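Local coordinates for Alpha/beta hydrolase fold-3 domain-containing protein (Enterococcus faecalis, PDB 2QRU) that is of unknown function but has an alpha/beta hydrolase fold and is probably a hydrolase, at residues F126-Y131 with P212-A217; G37-T42 with L170-L175. All blocks are in the same frame, centred on the assembly; numbering follows the deposited sequence.

Contact 1 (F126-Y131 with P212-A217)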
ATOM      1  N   PHE A 126       9.627   6.938   8.999  1.00 23.28           N
ATOM      2  CA  PHE A 126       9.657   5.481   9.012  1.00 23.45           C
ATOM      3  C   PHE A 126       8.623   4.928   8.051  1.00 23.42           C
ATOM      4  O   PHE A 126       7.731   5.664   7.573  1.00 23.35           O
ATOM      5  CB  PHE A 126       9.382   4.961  10.422  1.00 22.54           C
ATOM      6  CG  PHE A 126       8.010   5.326  10.933  1.00 24.07           C
ATOM      7  CD1 PHE A 126       6.891   4.505  10.662  1.00 24.96           C
ATOM      8  CD2 PHE A 126       7.846   6.470  11.711  1.00 23.15           C
ATOM      9  CE1 PHE A 126       5.597   4.858  11.142  1.00 27.34           C
ATOM     10  CE2 PHE A 126       6.597   6.838  12.184  1.00 25.53           C
ATOM     11  CZ  PHE A 126       5.457   6.031  11.907  1.00 25.03           C
ATOM     12  N   LEU A 127       8.729   3.634   7.810  1.00 22.91           N
ATOM     13  CA  LEU A 127       7.882   2.942   6.836  1.00 22.30           C
ATOM     14  C   LEU A 127       7.340   1.656   7.449  1.00 22.41           C
ATOM     15  O   LEU A 127       8.071   1.028   8.246  1.00 23.47           O
ATOM     16  CB  LEU A 127       8.707   2.567   5.614  1.00 21.59           C
ATOM     17  CG  LEU A 127       9.508   3.685   4.891  1.00 19.08           C
ATOM     18  CD1 LEU A 127      10.386   3.039   3.822  1.00 23.98           C
ATOM     19  CD2 LEU A 127       8.472   4.683   4.298  1.00 23.01           C
ATOM     20  N   VAL A 128       6.113   1.250   7.119  1.00 22.94           N
ATOM     21  CA  VAL A 128       5.599  -0.031   7.615  1.00 23.76           C
ATOM     22  C   VAL A 128       5.049  -0.758   6.390  1.00 23.88           C
ATOM     23  O   VAL A 128       4.151  -0.264   5.706  1.00 25.06           O
ATOM     24  CB  VAL A 128       4.486   0.183   8.696  1.00 24.62           C
ATOM     25  CG1 VAL A 128       3.904  -1.172   9.145  1.00 24.11           C
ATOM     26  CG2 VAL A 128       5.022   0.996   9.899  1.00 24.94           C
ATOM     27  N   ASN A 129       5.671  -1.876   6.058  1.00 24.03           N
ATOM     28  CA  ASN A 129       5.323  -2.680   4.894  1.00 23.58           C
ATOM     29  C   ASN A 129       4.591  -3.962   5.312  1.00 23.83           C
ATOM     30  O   ASN A 129       5.190  -4.820   5.968  1.00 24.62           O
ATOM     31  CB  ASN A 129       6.608  -3.123   4.193  1.00 25.06           C
ATOM     32  CG  ASN A 129       6.324  -4.128   3.122  1.00 24.29           C
ATOM     33  OD1 ASN A 129       5.499  -3.874   2.259  1.00 26.05           O
ATOM     34  ND2 ASN A 129       7.006  -5.268   3.166  1.00 23.48           N
ATOM     35  N   PHE A 130       3.332  -4.078   4.911  1.00 23.39           N
ATOM     36  CA  PHE A 130       2.575  -5.337   4.993  1.00 22.48           C
ATOM     37  C   PHE A 130       2.604  -5.974   3.619  1.00 22.64           C
ATOM     38  O   PHE A 130       1.847  -5.548   2.729  1.00 22.97           O
ATOM     39  CB  PHE A 130       1.147  -5.047   5.440  1.00 23.50           C
ATOM     40  CG  PHE A 130       1.055  -4.783   6.905  1.00 22.37           C
ATOM     41  CD1 PHE A 130       0.902  -5.866   7.794  1.00 23.17           C
ATOM     42  CD2 PHE A 130       1.087  -3.502   7.392  1.00 22.94           C
ATOM     43  CE1 PHE A 130       0.835  -5.641   9.195  1.00 24.01           C
ATOM     44  CE2 PHE A 130       1.011  -3.258   8.768  1.00 25.54           C
ATOM     45  CZ  PHE A 130       0.886  -4.312   9.679  1.00 23.13           C
ATOM     46  N   TYR A 131       3.517  -6.947   3.444  1.00 23.53           N
ATOM     47  CA  TYR A 131       3.577  -7.833   2.262  1.00 24.29           C
ATOM     48  C   TYR A 131       3.473  -7.095   0.900  1.00 24.56           C
ATOM     49  O   TYR A 131       2.783  -7.524  -0.039  1.00 26.30           O
ATOM     50  CB  TYR A 131       2.606  -9.017   2.402  1.00 24.56           C
ATOM     51  CG  TYR A 131       1.247  -8.684   2.983  1.00 23.49           C
ATOM     52  CD1 TYR A 131       0.226  -8.180   2.187  1.00 25.06           C
ATOM     53  CD2 TYR A 131       0.989  -8.866   4.348  1.00 25.25           C
ATOM     54  CE1 TYR A 131      -1.045  -7.880   2.729  1.00 23.72           C
ATOM     55  CE2 TYR A 131      -0.265  -8.547   4.902  1.00 23.70           C
ATOM     56  CZ  TYR A 131      -1.269  -8.058   4.095  1.00 26.10           C
ATOM     57  OH  TYR A 131      -2.533  -7.809   4.677  1.00 23.07           O
ATOM     58  N   PRO A 212      13.939   3.874   8.268  1.00 23.53           N
ATOM     59  CA  PRO A 212      13.668   2.555   8.867  1.00 23.34           C
ATOM     60  C   PRO A 212      12.310   2.008   8.559  1.00 23.41           C
ATOM     61  O   PRO A 212      11.291   2.738   8.571  1.00 22.90           O
ATOM     62  CB  PRO A 212      13.804   2.794  10.372  1.00 23.72           C
ATOM     63  CG  PRO A 212      14.856   3.934  10.400  1.00 24.24           C
ATOM     64  CD  PRO A 212      14.348   4.828   9.293  1.00 24.67           C
ATOM     65  N   CYS A 213      12.291   0.710   8.301  1.00 23.42           N
ATOM     66  CA  CYS A 213      11.077   0.057   7.894  1.00 24.12           C
ATOM     67  C   CYS A 213      10.776  -1.173   8.777  1.00 23.59           C
ATOM     68  O   CYS A 213      11.726  -1.949   9.141  1.00 23.18           O
ATOM     69  CB  CYS A 213      11.232  -0.343   6.416  1.00 24.42           C
ATOM     70  SG  CYS A 213       9.763  -1.255   5.810  1.00 25.89           S
ATOM     71  N   PHE A 214       9.508  -1.320   9.161  1.00 23.32           N
ATOM     72  CA  PHE A 214       9.000  -2.568   9.762  1.00 22.97           C
ATOM     73  C   PHE A 214       8.285  -3.332   8.671  1.00 24.61           C
ATOM     74  O   PHE A 214       7.314  -2.831   8.065  1.00 23.83           O
ATOM     75  CB  PHE A 214       8.027  -2.279  10.895  1.00 24.63           C
ATOM     76  CG  PHE A 214       7.510  -3.518  11.572  1.00 22.71           C
ATOM     77  CD1 PHE A 214       6.444  -4.262  11.009  1.00 23.01           C
ATOM     78  CD2 PHE A 214       8.111  -3.947  12.771  1.00 24.19           C
ATOM     79  CE1 PHE A 214       5.965  -5.413  11.671  1.00 24.88           C
ATOM     80  CE2 PHE A 214       7.664  -5.112  13.433  1.00 26.07           C
ATOM     81  CZ  PHE A 214       6.588  -5.843  12.897  1.00 25.97           C
ATOM     82  N   SER A 215       8.779  -4.537   8.377  1.00 23.31           N
ATOM     83  CA  SER A 215       8.324  -5.275   7.188  1.00 22.82           C
ATOM     84  C   SER A 215       7.862  -6.664   7.603  1.00 23.04           C
ATOM     85  O   SER A 215       8.531  -7.321   8.392  1.00 22.52           O
ATOM     86  CB  SER A 215       9.491  -5.442   6.202  1.00 23.82           C
ATOM     87  OG  SER A 215       9.094  -6.139   5.018  1.00 24.21           O
ATOM     88  N   THR A 216       6.733  -7.125   7.067  1.00 21.07           N
ATOM     89  CA  THR A 216       6.170  -8.419   7.458  1.00 21.81           C
ATOM     90  C   THR A 216       5.395  -9.054   6.289  1.00 21.28           C
ATOM     91  O   THR A 216       4.794  -8.361   5.475  1.00 23.22           O
ATOM     92  CB  THR A 216       5.236  -8.246   8.699  1.00 22.23           C
ATOM     93  OG1 THR A 216       4.690  -9.517   9.081  1.00 23.17           O
ATOM     94  CG2 THR A 216       4.064  -7.269   8.386  1.00 24.23           C
ATOM     95  N   ALA A 217       5.421 -10.387   6.243  1.00 22.67           N
ATOM     96  CA  ALA A 217       4.726 -11.149   5.196  1.00 22.70           C
ATOM     97  C   ALA A 217       4.698 -12.587   5.629  1.00 24.05           C
ATOM     98  O   ALA A 217       5.503 -13.008   6.476  1.00 23.57           O
ATOM     99  CB  ALA A 217       5.447 -11.042   3.863  1.00 22.78           C
TER

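Contact 2 (G37-T42 with L170-L175). With EDO (1,2-ethanediol), chain G; PO4 (phosphate ion), chain B.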
ATOM      1  N   GLY A  37      -4.169  -4.631  -5.362  1.00 24.14           N
ATOM      2  CA  GLY A  37      -3.472  -4.848  -6.646  1.00 23.87           C
ATOM      3  C   GLY A  37      -3.399  -3.668  -7.610  1.00 24.20           C
ATOM      4  O   GLY A  37      -3.081  -3.862  -8.785  1.00 24.59           O
HETATM    5  N   MSE A  38      -3.679  -2.461  -7.115  1.00 24.31           N
HETATM    6  CA  MSE A  38      -3.815  -1.242  -7.942  1.00 25.81           C
HETATM    7  C   MSE A  38      -4.932  -1.333  -8.958  1.00 25.48           C
HETATM    8  O   MSE A  38      -4.954  -0.565  -9.920  1.00 26.71           O
HETATM    9  CB  MSE A  38      -2.484  -0.848  -8.615  1.00 24.85           C
HETATM   10  CG  MSE A  38      -1.458  -0.435  -7.557  1.00 25.93           C
HETATM   11 SE   MSE A  38       0.351  -0.233  -8.349  0.80 30.74          SE
HETATM   12  CE  MSE A  38       0.745  -2.140  -8.629  1.00 30.93           C
ATOM     13  N   ILE A  39      -5.840  -2.294  -8.746  1.00 24.58           N
ATOM     14  CA  ILE A  39      -7.037  -2.442  -9.585  1.00 24.42           C
ATOM     15  C   ILE A  39      -8.354  -2.287  -8.799  1.00 24.63           C
ATOM     16  O   ILE A  39      -9.363  -1.797  -9.347  1.00 24.85           O
ATOM     17  CB  ILE A  39      -7.084  -3.814 -10.324  1.00 25.09           C
ATOM     18  CG1 ILE A  39      -5.780  -4.109 -11.104  1.00 25.92           C
ATOM     19  CG2 ILE A  39      -8.358  -3.936 -11.178  1.00 23.70           C
ATOM     20  CD1 ILE A  39      -5.708  -3.573 -12.421  1.00 29.87           C
ATOM     21  N   TYR A  40      -8.383  -2.739  -7.541  1.00 24.30           N
ATOM     22  CA  TYR A  40      -9.583  -2.587  -6.723  1.00 25.18           C
ATOM     23  C   TYR A  40      -9.258  -2.054  -5.322  1.00 25.23           C
ATOM     24  O   TYR A  40      -8.106  -1.798  -5.006  1.00 23.86           O
ATOM     25  CB  TYR A  40     -10.387  -3.904  -6.668  1.00 25.13           C
ATOM     26  CG  TYR A  40      -9.874  -4.978  -5.715  1.00 27.21           C
ATOM     27  CD1 TYR A  40      -8.802  -5.816  -6.060  1.00 25.01           C
ATOM     28  CD2 TYR A  40     -10.488  -5.171  -4.470  1.00 27.05           C
ATOM     29  CE1 TYR A  40      -8.336  -6.805  -5.168  1.00 26.96           C
ATOM     30  CE2 TYR A  40     -10.037  -6.150  -3.573  1.00 27.99           C
ATOM     31  CZ  TYR A  40      -8.983  -6.974  -3.929  1.00 28.83           C
ATOM     32  OH  TYR A  40      -8.564  -7.933  -3.019  1.00 29.50           O
ATOM     33  N   GLY A  41     -10.300  -1.848  -4.520  1.00 25.59           N
ATOM     34  CA  GLY A  41     -10.107  -1.602  -3.090  1.00 25.53           C
ATOM     35  C   GLY A  41     -10.281  -0.160  -2.676  1.00 25.65           C
ATOM     36  O   GLY A  41     -10.630   0.706  -3.497  1.00 25.39           O
ATOM     37  N   THR A  42     -10.004   0.100  -1.396  1.00 24.35           N
ATOM     38  CA  THR A  42     -10.447   1.311  -0.764  1.00 24.76           C
ATOM     39  C   THR A  42      -9.616   1.621   0.471  1.00 24.42           C
ATOM     40  O   THR A  42      -9.215   0.707   1.191  1.00 25.01           O
ATOM     41  CB  THR A  42     -11.950   1.156  -0.371  1.00 24.28           C
ATOM     42  OG1 THR A  42     -12.381   2.293   0.376  1.00 23.53           O
ATOM     43  CG2 THR A  42     -12.168  -0.104   0.475  1.00 26.37           C
ATOM     44  N   LEU A 170     -15.408  -3.049  -2.893  1.00 28.59           N
ATOM     45  CA  LEU A 170     -14.574  -4.059  -3.549  1.00 28.02           C
ATOM     46  C   LEU A 170     -15.228  -4.655  -4.802  1.00 28.31           C
ATOM     47  O   LEU A 170     -15.054  -5.835  -5.113  1.00 28.33           O
ATOM     48  CB  LEU A 170     -14.151  -5.162  -2.559  1.00 28.45           C
ATOM     49  CG  LEU A 170     -13.764  -4.705  -1.142  1.00 29.47           C
ATOM     50  CD1 LEU A 170     -13.237  -5.851  -0.280  1.00 30.74           C
ATOM     51  CD2 LEU A 170     -12.741  -3.590  -1.202  1.00 28.11           C
ATOM     52  N   SER A 171     -15.978  -3.826  -5.523  1.00 27.82           N
ATOM     53  CA  SER A 171     -16.710  -4.279  -6.689  1.00 28.58           C
ATOM     54  C   SER A 171     -15.778  -4.627  -7.859  1.00 28.45           C
ATOM     55  O   SER A 171     -16.145  -5.394  -8.750  1.00 28.31           O
ATOM     56  CB  SER A 171     -17.729  -3.219  -7.112  1.00 28.98           C
ATOM     57  OG  SER A 171     -17.077  -2.085  -7.657  1.00 30.50           O
ATOM     58  N   ARG A 172     -14.566  -4.075  -7.838  1.00 28.58           N
ATOM     59  CA  ARG A 172     -13.612  -4.308  -8.923  1.00 28.68           C
ATOM     60  C   ARG A 172     -12.714  -5.521  -8.633  1.00 29.37           C
ATOM     61  O   ARG A 172     -11.797  -5.829  -9.410  1.00 28.22           O
ATOM     62  CB  ARG A 172     -12.782  -3.045  -9.177  1.00 28.66           C
ATOM     63  CG  ARG A 172     -13.604  -1.791  -9.542  1.00 27.37           C
ATOM     64  CD  ARG A 172     -12.741  -0.524  -9.430  1.00 29.00           C
ATOM     65  NE  ARG A 172     -11.598  -0.579 -10.338  1.00 26.28           N
ATOM     66  CZ  ARG A 172     -11.644  -0.260 -11.638  1.00 26.32           C
ATOM     67  NH1 ARG A 172     -12.774   0.180 -12.177  1.00 27.10           N
ATOM     68  NH2 ARG A 172     -10.549  -0.364 -12.403  1.00 28.10           N
ATOM     69  N   TYR A 173     -12.987  -6.204  -7.514  1.00 29.28           N
ATOM     70  CA  TYR A 173     -12.232  -7.404  -7.112  1.00 30.12           C
ATOM     71  C   TYR A 173     -12.136  -8.448  -8.247  1.00 29.71           C
ATOM     72  O   TYR A 173     -11.056  -8.988  -8.535  1.00 29.52           O
ATOM     73  CB  TYR A 173     -12.845  -8.008  -5.830  1.00 31.39           C
ATOM     74  CG  TYR A 173     -12.370  -9.404  -5.498  1.00 32.93           C
ATOM     75  CD1 TYR A 173     -13.014 -10.526  -6.041  1.00 35.03           C
ATOM     76  CD2 TYR A 173     -11.279  -9.608  -4.646  1.00 33.93           C
ATOM     77  CE1 TYR A 173     -12.581 -11.809  -5.751  1.00 36.08           C
ATOM     78  CE2 TYR A 173     -10.844 -10.887  -4.334  1.00 35.10           C
ATOM     79  CZ  TYR A 173     -11.497 -11.977  -4.889  1.00 36.59           C
ATOM     80  OH  TYR A 173     -11.066 -13.249  -4.596  1.00 38.40           O
ATOM     81  N   LEU A 174     -13.259  -8.718  -8.906  1.00 29.04           N
ATOM     82  CA  LEU A 174     -13.267  -9.703  -9.990  1.00 29.07           C
ATOM     83  C   LEU A 174     -12.441  -9.275 -11.201  1.00 28.87           C
ATOM     84  O   LEU A 174     -11.910 -10.128 -11.917  1.00 28.30           O
ATOM     85  CB  LEU A 174     -14.702 -10.054 -10.431  1.00 29.04           C
ATOM     86  CG  LEU A 174     -15.547 -10.833  -9.423  1.00 30.64           C
ATOM     87  CD1 LEU A 174     -16.832 -11.358 -10.027  1.00 32.27           C
ATOM     88  CD2 LEU A 174     -14.734 -11.958  -8.780  1.00 33.70           C
ATOM     89  N   LEU A 175     -12.358  -7.970 -11.447  1.00 28.76           N
ATOM     90  CA  LEU A 175     -11.615  -7.475 -12.609  1.00 28.80           C
ATOM     91  C   LEU A 175     -10.134  -7.787 -12.420  1.00 28.79           C
ATOM     92  O   LEU A 175      -9.435  -8.200 -13.354  1.00 28.11           O
ATOM     93  CB  LEU A 175     -11.835  -5.968 -12.801  1.00 28.92           C
ATOM     94  CG  LEU A 175     -11.242  -5.340 -14.075  1.00 28.07           C
ATOM     95  CD1 LEU A 175     -11.877  -5.891 -15.345  1.00 27.09           C
ATOM     96  CD2 LEU A 175     -11.387  -3.828 -14.015  1.00 28.88           C
TER
HETATM   97  C1  EDO G 278      -9.058  -4.904   0.422  1.00 33.88           C
HETATM   98  O1  EDO G 278      -7.698  -5.302   0.695  1.00 38.75           O
HETATM   99  C2  EDO G 278      -8.980  -3.875  -0.718  1.00 30.57           C
HETATM  100  O2  EDO G 278      -9.048  -2.501  -0.319  1.00 25.85           O
HETATM  101  P   PO4 B 273      -3.436  -6.963  -2.974  1.00 46.60           P
HETATM  102  O1  PO4 B 273      -2.304  -7.899  -3.373  1.00 45.47           O
HETATM  103  O2  PO4 B 273      -4.657  -7.324  -3.811  1.00 45.19           O
HETATM  104  O3  PO4 B 273      -3.854  -7.195  -1.520  1.00 47.43           O
HETATM  105  O4  PO4 B 273      -2.963  -5.533  -3.174  1.00 42.29           O

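Contact 1 (F126-Y131 with P212-A217)
Thr-216 CG2 approaches the Phe-130 ring obliquely, 3.5 Å from CD1. On the same face of the sheet Val-128 CG1 approaches Phe-214 CD1 at 4.4 Å. Helix 258-272 packs over this face. On the other face Leu-127 CB meets Cys-213 CB at 3.9 Å, under helices 105-119 (on Leu-127) and 227-235 (on Cys-213). These residues pair along strands 127-130 and 213-217, which run parallel with 7° between their directions. They are neighbouring inner strands of the central sheet of the alpha/beta hydrolase fold. Asn-129 is gripped through both its N and its O, by Phe-214 O at 2.8 Å and Thr-216 N at 3.0 Å. Tyr-131 N ends the ladder on Thr-216 O, 2.8 Å away. Beyond the apolar pairs lies a buried polar group. Asn-129 has CG anti to its backbone N (chi1 171°), which carries the amide alongside Ser-215. Its ND2 donates to Ser-215 OG at 2.9 Å, nearly straight and in the amide plane. Ser-229 receives a bond from ND2 through its OG and is paired through its O with Ser-215 OG, while Asn-129 OD1 accepts a bond from Gly-132 N. The amide is thus held at both ends. At the strand ends Tyr-131 CB packs on Ala-217 CB, and Tyr-131 OH bonds to Asp-250 OD1 and Leu-252 N. The Tyr-131 ring meets His-249, a member of the probable catalytic triad, edge-to-face.

Contact 2 (G37-T42 with L170-L175)
Tyr-40 and Tyr-173 form a T-shaped pair, with the edge of Tyr-173 turned to the face of Tyr-40. The ring planes stand at 85° and the centroids are 5.4 Å apart. Tyr-173 CD2 makes the close approach, 3.6 Å from Tyr-40 CZ. Over the same face of Tyr-40, Tyr-173 CA makes a CH-pi contact, 3.9 Å from the centroid. Phosphate O2 and ethanediol C2 approach the Tyr-40 ring obliquely. Leu-170 CB touches Tyr-40 CD2, and Leu-170 CD2 packs on Gly-41 CA. A type I turn from Leu-170 to Tyr-173 leads into helix 173-181. The guanidinium of Arg-172 meets Ile-39 O at its edge, where NE donates at 2.7 Å, almost in the guanidinium plane and nearly straight onto the carbonyl. A bend at chi3 (61°) turns the group toward this carbonyl. NH1 bonds to Asp-159 O, and NH2 to Ala-69 O and Asn-71 OD1. Gly-37 N binds phosphate O4 at 2.7 Å; Gly-36 N, Ala-105 N and His-249 NE2 also bind the ion, probably from the crystallisation liquor. It sits where this family's HGGG oxyanion hole is expected. Bonds from all three guanidinium nitrogens fix the rotation of the buried Arg-172, and its charge would probably polarise the Ile-39 carbonyl.

Overall arrangement
After its first three strands the chain reaches 37-42, in the loop between strand 28-33 and helix 48-55. It then adds strands 59-64 and 98-103 of the sheet and the helices that flank it, up to 126-131, the first half of contact 1. Next comes 170-175, which closes contact 2 across 127 intervening residues. Last comes 212-217, closing contact 1 across 80 residues, none of them in a strand. The two loops therefore cross. Contact 1 joins two neighbouring strands within the sheet. Contact 2 ties a loop beyond strand 28-33 to the start of helix 173-181. Their centres are 23 Å apart, on opposite sides of the chain's centre, and they do not touch.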